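Local coordinates for GTPase-activating protein GYP1 (Saccharomyces cerevisiae, PDB 1FKM) that stimulates GTP hydrolysis by Ypt/Rab GTPases such as YPT1 and YPT7, supplying an arginine finger and a glutamine finger from its TBC domain, at residues 117-120 against 121-125; 358-361 against 362-365; 344-347 against 348-352; 56-59 against 60-64. All blocks are in the same frame, centred on the assembly; numbering follows the deposited sequence.

Contact 1. Residues 117-120 against 121-125; sequences LYLW and AIRHP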
loop_
_atom_site.group_PDB
_atom_site.type_symbol
_atom_site.label_atom_id
_atom_site.label_comp_id
_atom_site.label_asym_id
_atom_site.label_seq_id
_atom_site.Cartn_x
_atom_site.Cartn_y
_atom_site.Cartn_z
ATOM N N LEU A 117 -1.623 10.796 -9.267
ATOM C CA LEU A 117 -3.026 10.458 -9.089
ATOM C C LEU A 117 -3.884 10.937 -10.243
ATOM O O LEU A 117 -4.841 10.266 -10.631
ATOM C CB LEU A 117 -3.551 11.043 -7.780
ATOM C CG LEU A 117 -2.880 10.469 -6.528
ATOM C CD1 LEU A 117 -3.428 11.166 -5.288
ATOM C CD2 LEU A 117 -3.132 8.973 -6.449
ATOM N N TYR A 118 -3.538 12.096 -10.793
ATOM C CA TYR A 118 -4.297 12.647 -11.907
ATOM C C TYR A 118 -4.202 11.714 -13.109
ATOM O O TYR A 118 -5.215 11.390 -13.735
ATOM C CB TYR A 118 -3.760 14.030 -12.281
ATOM C CG TYR A 118 -4.461 14.653 -13.465
ATOM C CD1 TYR A 118 -5.806 15.020 -13.393
ATOM C CD2 TYR A 118 -3.782 14.861 -14.666
ATOM C CE1 TYR A 118 -6.462 15.583 -14.492
ATOM C CE2 TYR A 118 -4.426 15.420 -15.773
ATOM C CZ TYR A 118 -5.764 15.777 -15.679
ATOM O OH TYR A 118 -6.406 16.308 -16.780
ATOM N N LEU A 119 -2.985 11.281 -13.431
ATOM C CA LEU A 119 -2.790 10.392 -14.572
ATOM C C LEU A 119 -3.536 9.078 -14.394
ATOM O O LEU A 119 -4.151 8.571 -15.335
ATOM C CB LEU A 119 -1.301 10.117 -14.800
ATOM C CG LEU A 119 -1.007 9.244 -16.030
ATOM C CD1 LEU A 119 -1.586 9.904 -17.284
ATOM C CD2 LEU A 119 0.494 9.040 -16.172
ATOM N N TRP A 120 -3.487 8.511 -13.189
ATOM C CA TRP A 120 -4.193 7.257 -12.948
ATOM C C TRP A 120 -5.698 7.477 -13.102
ATOM O O TRP A 120 -6.403 6.656 -13.704
ATOM C CB TRP A 120 -3.907 6.722 -11.541
ATOM C CG TRP A 120 -4.553 5.380 -11.297
ATOM C CD1 TRP A 120 -4.005 4.152 -11.531
ATOM C CD2 TRP A 120 -5.891 5.142 -10.842
ATOM N NE1 TRP A 120 -4.921 3.163 -11.249
ATOM C CE2 TRP A 120 -6.086 3.744 -10.827
ATOM C CE3 TRP A 120 -6.948 5.977 -10.449
ATOM C CZ2 TRP A 120 -7.296 3.159 -10.436
ATOM C CZ3 TRP A 120 -8.148 5.396 -10.062
ATOM C CH2 TRP A 120 -8.313 4.001 -10.059
ATOM N N ALA A 121 -6.193 8.584 -12.554
ATOM C CA ALA A 121 -7.622 8.888 -12.626
ATOM C C ALA A 121 -8.094 9.060 -14.071
ATOM O O ALA A 121 -9.168 8.588 -14.443
ATOM C CB ALA A 121 -7.929 10.144 -11.820
ATOM N N ILE A 122 -7.287 9.729 -14.885
ATOM C CA ILE A 122 -7.637 9.948 -16.289
ATOM C C ILE A 122 -7.646 8.625 -17.051
ATOM O O ILE A 122 -8.427 8.436 -17.986
ATOM C CB ILE A 122 -6.641 10.922 -16.957
ATOM C CG1 ILE A 122 -6.800 12.312 -16.341
ATOM C CG2 ILE A 122 -6.861 10.967 -18.464
ATOM C CD1 ILE A 122 -8.204 12.868 -16.428
ATOM N N ARG A 123 -6.783 7.703 -16.636
ATOM C CA ARG A 123 -6.698 6.400 -17.281
ATOM C C ARG A 123 -7.729 5.386 -16.793
ATOM O O ARG A 123 -7.807 4.277 -17.323
ATOM C CB ARG A 123 -5.301 5.818 -17.105
ATOM C CG ARG A 123 -4.248 6.484 -17.946
ATOM C CD ARG A 123 -3.031 5.589 -18.018
ATOM N NE ARG A 123 -2.069 6.049 -19.008
ATOM C CZ ARG A 123 -1.170 5.260 -19.581
ATOM N NH1 ARG A 123 -1.123 3.975 -19.258
ATOM N NH2 ARG A 123 -0.320 5.755 -20.470
ATOM N N HIS A 124 -8.517 5.756 -15.788
ATOM C CA HIS A 124 -9.537 4.854 -15.263
ATOM C C HIS A 124 -10.888 5.544 -15.112
ATOM O O HIS A 124 -11.355 5.783 -13.995
ATOM C CB HIS A 124 -9.099 4.266 -13.913
ATOM C CG HIS A 124 -7.880 3.405 -14.001
ATOM N ND1 HIS A 124 -6.623 3.917 -14.233
ATOM C CD2 HIS A 124 -7.736 2.059 -13.957
ATOM C CE1 HIS A 124 -5.757 2.926 -14.334
ATOM N NE2 HIS A 124 -6.407 1.787 -14.171
ATOM N N PRO A 125 -11.540 5.861 -16.242
ATOM C CA PRO A 125 -12.848 6.523 -16.274
ATOM C C PRO A 125 -13.917 5.846 -15.414
ATOM O O PRO A 125 -14.775 6.517 -14.843
ATOM C CB PRO A 125 -13.208 6.496 -17.756
ATOM C CG PRO A 125 -11.881 6.597 -18.417
ATOM C CD PRO A 125 -11.032 5.647 -17.609
#
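His124 ND1 donates to Trp120 O at 2.8 Å, a side-chain-to-backbone bond at the C-terminal end of helix 107-123 in the TBC domain. The carbonyl oxygen lies close to the imidazole plane, at the ring's edge, and the bond, with the stack on the indole, probably holds the ring's rotation. Trp120 O also takes a weak bond from Arg123 N, which bonds more soundly to Leu119 O at 3.1 Å. Arg123 NH2 bonds to Ser71 OG, tying this end to helix 57-74. Upstream, regular helical bonds run from Ala121 N to Leu117 O and from Ile122 N to Tyr118 O.

The imidazole held in this way lies flat on the indole. It forms an offset stack with the five-membered ring of Trp120, centroids 3.8 Å apart and planes at 11°, while His124 CB sits over the six-membered ring in a CH-pi contact. With CG anti to the backbone N (chi1 -176°), the indole swings toward the C-terminal end of the helix and beneath the histidine. Thr183 and Leu186 of helix 168-186 also touch it.

Tyr118, one turn before Ile122, meets Trp87 edge-to-face, and Ile122 CG1 lies over a face of the Tyr118 ring, 3.7 Å from CZ.

Contact 2. Residues 358-361 against 362-365; sequences PPTK and DWTE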
loop_
_atom_site.group_PDB
_atom_site.type_symbol
_atom_site.label_atom_id
_atom_site.label_comp_id
_atom_site.label_asym_id
_atom_site.label_seq_id
_atom_site.Cartn_x
_atom_site.Cartn_y
_atom_site.Cartn_z
ATOM N N PRO A 358 -7.245 2.016 16.830
ATOM C CA PRO A 358 -6.604 0.872 17.491
ATOM C C PRO A 358 -5.268 1.252 18.127
ATOM O O PRO A 358 -4.530 2.069 17.585
ATOM C CB PRO A 358 -6.414 -0.129 16.352
ATOM C CG PRO A 358 -7.460 0.256 15.360
ATOM C CD PRO A 358 -7.413 1.752 15.392
ATOM N N PRO A 359 -4.941 0.653 19.283
ATOM C CA PRO A 359 -3.687 0.924 19.998
ATOM C C PRO A 359 -2.507 0.189 19.363
ATOM O O PRO A 359 -1.951 -0.741 19.948
ATOM C CB PRO A 359 -3.991 0.428 21.407
ATOM C CG PRO A 359 -4.867 -0.764 21.133
ATOM C CD PRO A 359 -5.807 -0.250 20.066
ATOM N N THR A 360 -2.128 0.619 18.163
ATOM C CA THR A 360 -1.036 -0.006 17.417
ATOM C C THR A 360 0.183 0.906 17.305
ATOM O O THR A 360 1.143 0.592 16.599
ATOM C CB THR A 360 -1.489 -0.339 15.992
ATOM O OG1 THR A 360 -1.848 0.879 15.323
ATOM C CG2 THR A 360 -2.696 -1.269 16.020
ATOM N N LYS A 361 0.128 2.035 18.002
ATOM C CA LYS A 361 1.199 3.022 17.978
ATOM C C LYS A 361 2.585 2.452 18.264
ATOM O O LYS A 361 3.561 2.813 17.600
ATOM C CB LYS A 361 0.884 4.134 18.980
ATOM C CG LYS A 361 1.851 5.301 18.955
ATOM C CD LYS A 361 1.342 6.457 19.809
ATOM C CE LYS A 361 0.093 7.107 19.207
ATOM N NZ LYS A 361 -1.086 6.196 19.140
ATOM N N ASP A 362 2.670 1.555 19.240
ATOM C CA ASP A 362 3.952 0.972 19.610
ATOM C C ASP A 362 4.189 -0.441 19.100
ATOM O O ASP A 362 5.052 -1.147 19.617
ATOM C CB ASP A 362 4.118 1.001 21.132
ATOM C CG ASP A 362 4.129 2.412 21.690
ATOM O OD1 ASP A 362 4.914 3.244 21.189
ATOM O OD2 ASP A 362 3.356 2.691 22.630
ATOM N N TRP A 363 3.432 -0.863 18.092
ATOM C CA TRP A 363 3.618 -2.201 17.544
ATOM C C TRP A 363 5.026 -2.342 16.980
ATOM O O TRP A 363 5.570 -1.405 16.388
ATOM C CB TRP A 363 2.590 -2.486 16.443
ATOM C CG TRP A 363 1.338 -3.154 16.935
ATOM C CD1 TRP A 363 0.717 -2.955 18.133
ATOM C CD2 TRP A 363 0.537 -4.104 16.220
ATOM N NE1 TRP A 363 -0.422 -3.720 18.211
ATOM C CE2 TRP A 363 -0.557 -4.435 17.049
ATOM C CE3 TRP A 363 0.639 -4.707 14.957
ATOM C CZ2 TRP A 363 -1.547 -5.343 16.660
ATOM C CZ3 TRP A 363 -0.346 -5.611 14.568
ATOM C CH2 TRP A 363 -1.426 -5.920 15.420
ATOM N N THR A 364 5.613 -3.517 17.179
ATOM C CA THR A 364 6.957 -3.796 16.690
ATOM C C THR A 364 6.917 -4.838 15.581
ATOM O O THR A 364 5.846 -5.299 15.177
ATOM C CB THR A 364 7.860 -4.343 17.809
ATOM O OG1 THR A 364 7.292 -5.552 18.326
ATOM C CG2 THR A 364 8.000 -3.329 18.929
ATOM N N GLU A 365 8.101 -5.202 15.100
ATOM C CA GLU A 365 8.248 -6.204 14.055
ATOM C C GLU A 365 7.593 -7.503 14.506
ATOM O O GLU A 365 6.960 -8.204 13.712
ATOM C CB GLU A 365 9.737 -6.438 13.778
ATOM C CG GLU A 365 10.061 -7.679 12.957
ATOM C CD GLU A 365 9.435 -7.657 11.580
ATOM O OE1 GLU A 365 9.541 -6.619 10.894
ATOM O OE2 GLU A 365 8.844 -8.682 11.176
HETATM O O HOH W 1 0.615 -0.235 20.467
#
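One face of the Trp363 indole lies against Thr360, whose CA stands over the five-membered ring, 3.9 Å from its centroid, in a CH-pi contact. Thr360 CG2 reaches over the same ring system nearer its rim, 4.0 Å from Trp363 CE2. The two residues are the ends of a type I beta turn in the loop before helix 365-382, and Trp363 N closes it on Thr360 O at 3.1 Å. The N-H points straight at the oxygen (166°), yet the nitrogen stands well above the carbonyl plane.

Thr360 is also fastened by its hydroxyl, which bonds to Glu244 O, and the indole meets the ring of Phe245 with planes at about 50°. Were Trp363 a serine, Thr360 CA and CG2 would probably lose their aromatic cover and Phe245 its ring partner, although the closing backbone bond could remain.

Pro359, the centre of an inverse gamma turn, leads into this bend, and a water bridges the two turns. The bridging water donates to Pro359 O at 2.7 Å and accepts from Asp362 N at 3.0 Å.

Contact 3. Residues 344-347 against 348-352; sequences MEMD and FQETI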
loop_
_atom_site.group_PDB
_atom_site.type_symbol
_atom_site.label_atom_id
_atom_site.label_comp_id
_atom_site.label_asym_id
_atom_site.label_seq_id
_atom_site.Cartn_x
_atom_site.Cartn_y
_atom_site.Cartn_z
HETATM N N MSE A 344 -15.802 -7.204 23.626
HETATM C CA MSE A 344 -16.951 -7.796 24.311
HETATM C C MSE A 344 -17.479 -6.936 25.460
HETATM O O MSE A 344 -18.610 -7.123 25.905
HETATM C CB MSE A 344 -16.586 -9.178 24.865
HETATM C CG MSE A 344 -16.306 -10.248 23.822
HETATM SE SE MSE A 344 -17.875 -10.809 22.844
HETATM C CE MSE A 344 -18.585 -12.099 24.099
ATOM N N GLU A 345 -16.668 -5.999 25.941
ATOM C CA GLU A 345 -17.079 -5.146 27.055
ATOM C C GLU A 345 -17.421 -3.719 26.632
ATOM O O GLU A 345 -17.592 -2.844 27.479
ATOM C CB GLU A 345 -15.970 -5.095 28.113
ATOM C CG GLU A 345 -15.448 -6.453 28.571
ATOM C CD GLU A 345 -16.518 -7.318 29.213
ATOM O OE1 GLU A 345 -17.273 -6.806 30.065
ATOM O OE2 GLU A 345 -16.594 -8.520 28.876
HETATM N N MSE A 346 -17.533 -3.488 25.326
HETATM C CA MSE A 346 -17.824 -2.148 24.811
HETATM C C MSE A 346 -19.175 -2.020 24.131
HETATM O O MSE A 346 -19.675 -2.980 23.555
HETATM C CB MSE A 346 -16.752 -1.733 23.800
HETATM C CG MSE A 346 -15.369 -1.521 24.369
HETATM SE SE MSE A 346 -14.089 -1.205 22.945
HETATM C CE MSE A 346 -12.715 -2.441 23.517
ATOM N N ASP A 347 -19.758 -0.825 24.196
ATOM C CA ASP A 347 -21.035 -0.576 23.538
ATOM C C ASP A 347 -20.734 0.077 22.189
ATOM O O ASP A 347 -19.567 0.198 21.806
ATOM C CB ASP A 347 -21.950 0.324 24.389
ATOM C CG ASP A 347 -21.331 1.672 24.727
ATOM O OD1 ASP A 347 -20.402 2.130 24.024
ATOM O OD2 ASP A 347 -21.799 2.293 25.705
ATOM N N PHE A 348 -21.770 0.498 21.471
ATOM C CA PHE A 348 -21.571 1.095 20.156
ATOM C C PHE A 348 -20.495 2.178 20.061
ATOM O O PHE A 348 -19.529 2.030 19.316
ATOM C CB PHE A 348 -22.881 1.666 19.615
ATOM C CG PHE A 348 -22.736 2.286 18.257
ATOM C CD1 PHE A 348 -22.619 1.488 17.127
ATOM C CD2 PHE A 348 -22.652 3.669 18.113
ATOM C CE1 PHE A 348 -22.416 2.049 15.872
ATOM C CE2 PHE A 348 -22.448 4.244 16.862
ATOM C CZ PHE A 348 -22.328 3.430 15.738
ATOM N N GLN A 349 -20.670 3.271 20.801
ATOM C CA GLN A 349 -19.715 4.373 20.758
ATOM C C GLN A 349 -18.288 3.967 21.114
ATOM O O GLN A 349 -17.339 4.388 20.456
ATOM C CB GLN A 349 -20.162 5.510 21.682
ATOM C CG GLN A 349 -21.309 6.350 21.143
ATOM C CD GLN A 349 -21.669 7.506 22.064
ATOM O OE1 GLN A 349 -22.113 7.301 23.194
ATOM N NE2 GLN A 349 -21.475 8.730 21.583
ATOM N N GLU A 350 -18.138 3.157 22.157
ATOM C CA GLU A 350 -16.812 2.726 22.581
ATOM C C GLU A 350 -16.149 1.868 21.510
ATOM O O GLU A 350 -14.956 2.015 21.240
ATOM C CB GLU A 350 -16.911 1.946 23.894
ATOM C CG GLU A 350 -17.637 2.723 24.983
ATOM C CD GLU A 350 -17.845 1.923 26.254
ATOM O OE1 GLU A 350 -18.226 0.738 26.162
ATOM O OE2 GLU A 350 -17.641 2.489 27.349
ATOM N N THR A 351 -16.936 0.988 20.898
ATOM C CA THR A 351 -16.451 0.089 19.858
ATOM C C THR A 351 -15.969 0.837 18.615
ATOM O O THR A 351 -14.845 0.622 18.153
ATOM C CB THR A 351 -17.554 -0.920 19.452
ATOM O OG1 THR A 351 -17.837 -1.788 20.557
ATOM C CG2 THR A 351 -17.106 -1.767 18.271
ATOM N N ILE A 352 -16.809 1.717 18.078
ATOM C CA ILE A 352 -16.445 2.480 16.885
ATOM C C ILE A 352 -15.200 3.322 17.133
ATOM O O ILE A 352 -14.282 3.346 16.311
ATOM C CB ILE A 352 -17.595 3.411 16.428
ATOM C CG1 ILE A 352 -18.865 2.590 16.189
ATOM C CG2 ILE A 352 -17.204 4.143 15.148
ATOM C CD1 ILE A 352 -18.687 1.427 15.223
#
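Asp347 is the N-cap of helix 348-355: its backbone is still extended, and from Phe348 onward the chain turns helical, with Thr351 N bonding to Asp347 O at 2.9 Å in the first turn. Asp347 and Glu350 form a capping box. Asp347 OD1 accepts from Glu350 N at 3.1 Å, met nearly along its C-O axis by an almost straight N-H (169°). In return Glu350 OE1 accepts from Asp347 N at 2.9 Å, using the anti side of its carboxylate. The aspartate can reach forward because its CG sits between the backbone N and the carbonyl carbon (chi1 58°), folded over the start of the helix.

The price is two acid groups side by side, with Asp347 OD1 and Glu350 OE1 3.4 Å apart and their planes turned 41°. The two backbone N-H groups and the positive end of the helix dipole probably offset that repulsion. Without the carboxylate, as with an alanine here, Glu350 N would lose OD1 as its acceptor, and only the Glu350 OE1 to Asp347 N half of the box is likely to remain.

Asp347 O has a second donor, Thr351 OG1, which approaches from above the carbonyl plane at 2.9 Å. Met346, a selenomethionine, rests its CB against both Thr351 OG1 (3.4 Å) and Glu350 CB (3.7 Å).

The helix start is held against its neighbours: Met346 O accepts from His221 of helix 216-224, the Phe348 ring stacks on His226 in the following loop, and Phe348 also touches Gln231 of helix 230-238.

Contact 4. Residues 56-59 against 60-64; sequences RQEG and FLQRK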
loop_
_atom_site.group_PDB
_atom_site.type_symbol
_atom_site.label_atom_id
_atom_site.label_comp_id
_atom_site.label_asym_id
_atom_site.label_seq_id
_atom_site.Cartn_x
_atom_site.Cartn_y
_atom_site.Cartn_z
ATOM N N ARG A 56 17.172 -6.679 -19.357
ATOM C CA ARG A 56 16.036 -5.961 -19.932
ATOM C C ARG A 56 15.551 -4.784 -19.090
ATOM O O ARG A 56 14.669 -4.030 -19.515
ATOM C CB ARG A 56 14.866 -6.924 -20.147
ATOM C CG ARG A 56 15.155 -8.032 -21.141
ATOM C CD ARG A 56 13.950 -8.930 -21.357
ATOM N NE ARG A 56 14.196 -9.878 -22.439
ATOM C CZ ARG A 56 13.304 -10.749 -22.894
ATOM N NH1 ARG A 56 12.089 -10.802 -22.363
ATOM N NH2 ARG A 56 13.625 -11.566 -23.889
ATOM N N GLN A 57 16.131 -4.616 -17.908
ATOM C CA GLN A 57 15.712 -3.549 -17.002
ATOM C C GLN A 57 15.965 -2.123 -17.485
ATOM O O GLN A 57 15.061 -1.285 -17.447
ATOM C CB GLN A 57 16.360 -3.748 -15.631
ATOM C CG GLN A 57 16.047 -5.091 -14.996
ATOM C CD GLN A 57 16.594 -5.209 -13.587
ATOM O OE1 GLN A 57 17.495 -4.468 -13.198
ATOM N NE2 GLN A 57 16.063 -6.151 -12.822
ATOM N N GLU A 58 17.184 -1.841 -17.933
ATOM C CA GLU A 58 17.518 -0.499 -18.399
ATOM C C GLU A 58 16.553 -0.001 -19.468
ATOM O O GLU A 58 16.009 1.101 -19.363
ATOM C CB GLU A 58 18.939 -0.455 -18.966
ATOM C CG GLU A 58 19.329 0.929 -19.469
ATOM C CD GLU A 58 20.583 0.920 -20.314
ATOM O OE1 GLU A 58 20.575 0.263 -21.376
ATOM O OE2 GLU A 58 21.573 1.572 -19.917
ATOM N N GLY A 59 16.354 -0.815 -20.499
ATOM C CA GLY A 59 15.461 -0.435 -21.574
ATOM C C GLY A 59 14.026 -0.344 -21.104
ATOM O O GLY A 59 13.280 0.541 -21.527
ATOM N N PHE A 60 13.633 -1.266 -20.228
ATOM C CA PHE A 60 12.274 -1.281 -19.705
ATOM C C PHE A 60 11.958 0.033 -18.994
ATOM O O PHE A 60 10.933 0.650 -19.254
ATOM C CB PHE A 60 12.090 -2.434 -18.719
ATOM C CG PHE A 60 10.757 -2.420 -18.024
ATOM C CD1 PHE A 60 9.630 -2.948 -18.641
ATOM C CD2 PHE A 60 10.625 -1.847 -16.762
ATOM C CE1 PHE A 60 8.386 -2.906 -18.017
ATOM C CE2 PHE A 60 9.386 -1.797 -16.128
ATOM C CZ PHE A 60 8.264 -2.330 -16.759
ATOM N N LEU A 61 12.844 0.444 -18.093
ATOM C CA LEU A 61 12.655 1.674 -17.328
ATOM C C LEU A 61 12.643 2.917 -18.213
ATOM O O LEU A 61 11.820 3.812 -18.021
ATOM C CB LEU A 61 13.739 1.796 -16.251
ATOM C CG LEU A 61 13.652 0.781 -15.098
ATOM C CD1 LEU A 61 14.842 0.940 -14.180
ATOM C CD2 LEU A 61 12.359 0.994 -14.311
ATOM N N GLN A 62 13.550 2.976 -19.183
ATOM C CA GLN A 62 13.598 4.119 -20.087
ATOM C C GLN A 62 12.258 4.272 -20.793
ATOM O O GLN A 62 11.706 5.369 -20.864
ATOM C CB GLN A 62 14.709 3.950 -21.126
ATOM C CG GLN A 62 16.109 3.979 -20.554
ATOM C CD GLN A 62 17.176 3.775 -21.616
ATOM O OE1 GLN A 62 17.094 2.847 -22.425
ATOM N NE2 GLN A 62 18.190 4.633 -21.613
ATOM N N ARG A 63 11.727 3.167 -21.302
ATOM C CA ARG A 63 10.453 3.194 -22.008
ATOM C C ARG A 63 9.271 3.525 -21.101
ATOM O O ARG A 63 8.385 4.290 -21.482
ATOM C CB ARG A 63 10.213 1.857 -22.719
ATOM C CG ARG A 63 11.224 1.587 -23.833
ATOM C CD ARG A 63 10.897 0.352 -24.668
ATOM N NE ARG A 63 11.135 -0.910 -23.969
ATOM C CZ ARG A 63 10.237 -1.538 -23.217
ATOM N NH1 ARG A 63 9.023 -1.025 -23.058
ATOM N NH2 ARG A 63 10.552 -2.687 -22.631
ATOM N N LYS A 64 9.251 2.955 -19.900
ATOM C CA LYS A 64 8.149 3.220 -18.976
ATOM C C LYS A 64 8.173 4.651 -18.452
ATOM O O LYS A 64 7.129 5.282 -18.314
ATOM C CB LYS A 64 8.193 2.240 -17.796
ATOM C CG LYS A 64 8.036 0.788 -18.203
ATOM C CD LYS A 64 6.772 0.564 -19.029
ATOM C CE LYS A 64 5.507 0.827 -18.230
ATOM N NZ LYS A 64 4.270 0.523 -19.011
#
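Leu61 N bonds to Gln57 O at 2.9 Å with an almost straight N-H (171°), the shortest of four successive N-H(i+4) to O=C(i) bonds in the first turns of helix 57-74. Phe60 N to Arg56 O, Gln62 N to Glu58 O and Arg63 N to Gly59 O follow the same pattern.

Side chains also settle against these carbonyls. Gln62 CG comes within 3.1 Å of Glu58 O, and the Glu58 and Gln62 chains run side by side, pointing the same way. Their carboxylate and amide planes are stacked, only 17° apart; the nearest approach of the two side chains is Glu58 CG to Gln62 CD, 4.2 Å. The bend of Arg63 at chi3 (-73°) folds its guanidinium back so that Gly59 O lies over one face, 3.6 Å from Arg63 NE.

On another side of the helix, Phe60 CG is anti to the backbone N (chi1 174°), carrying the ring toward the next turn, where Lys64 CG lies 3.4 Å above one face. Tyr49 meets the Phe60 ring edge-to-face, and Gln57 NE2 bonds to Pro51 O, tying the helix start to the preceding loop. This is ordinary alpha-helical packing at the exposed N-terminal end of helix 57-74 in the all-helical TBC fold.

Along the chain the order is contact 4, contact 1, contact 3, contact 2. Contacts 4 and 1 both belong to the TBC domain, with centres 22 Å apart and nearest atoms about 6 Å apart; helix 57-74, which begins at contact 4, also supplies Ser71 to Arg123 of contact 1. Trp180 of helix 168-186 touches residues of both. Contact 3 forms the start of helix 348-355 and contact 2 lies in the loop between it and helix 365-382, centres 20 Å apart. Contact 1 is nearest the catalytic fingers, Leu117 being about 9 Å from Gln131 and about 11 Å from Arg96, side chain to side chain; the other three are structural packing away from them.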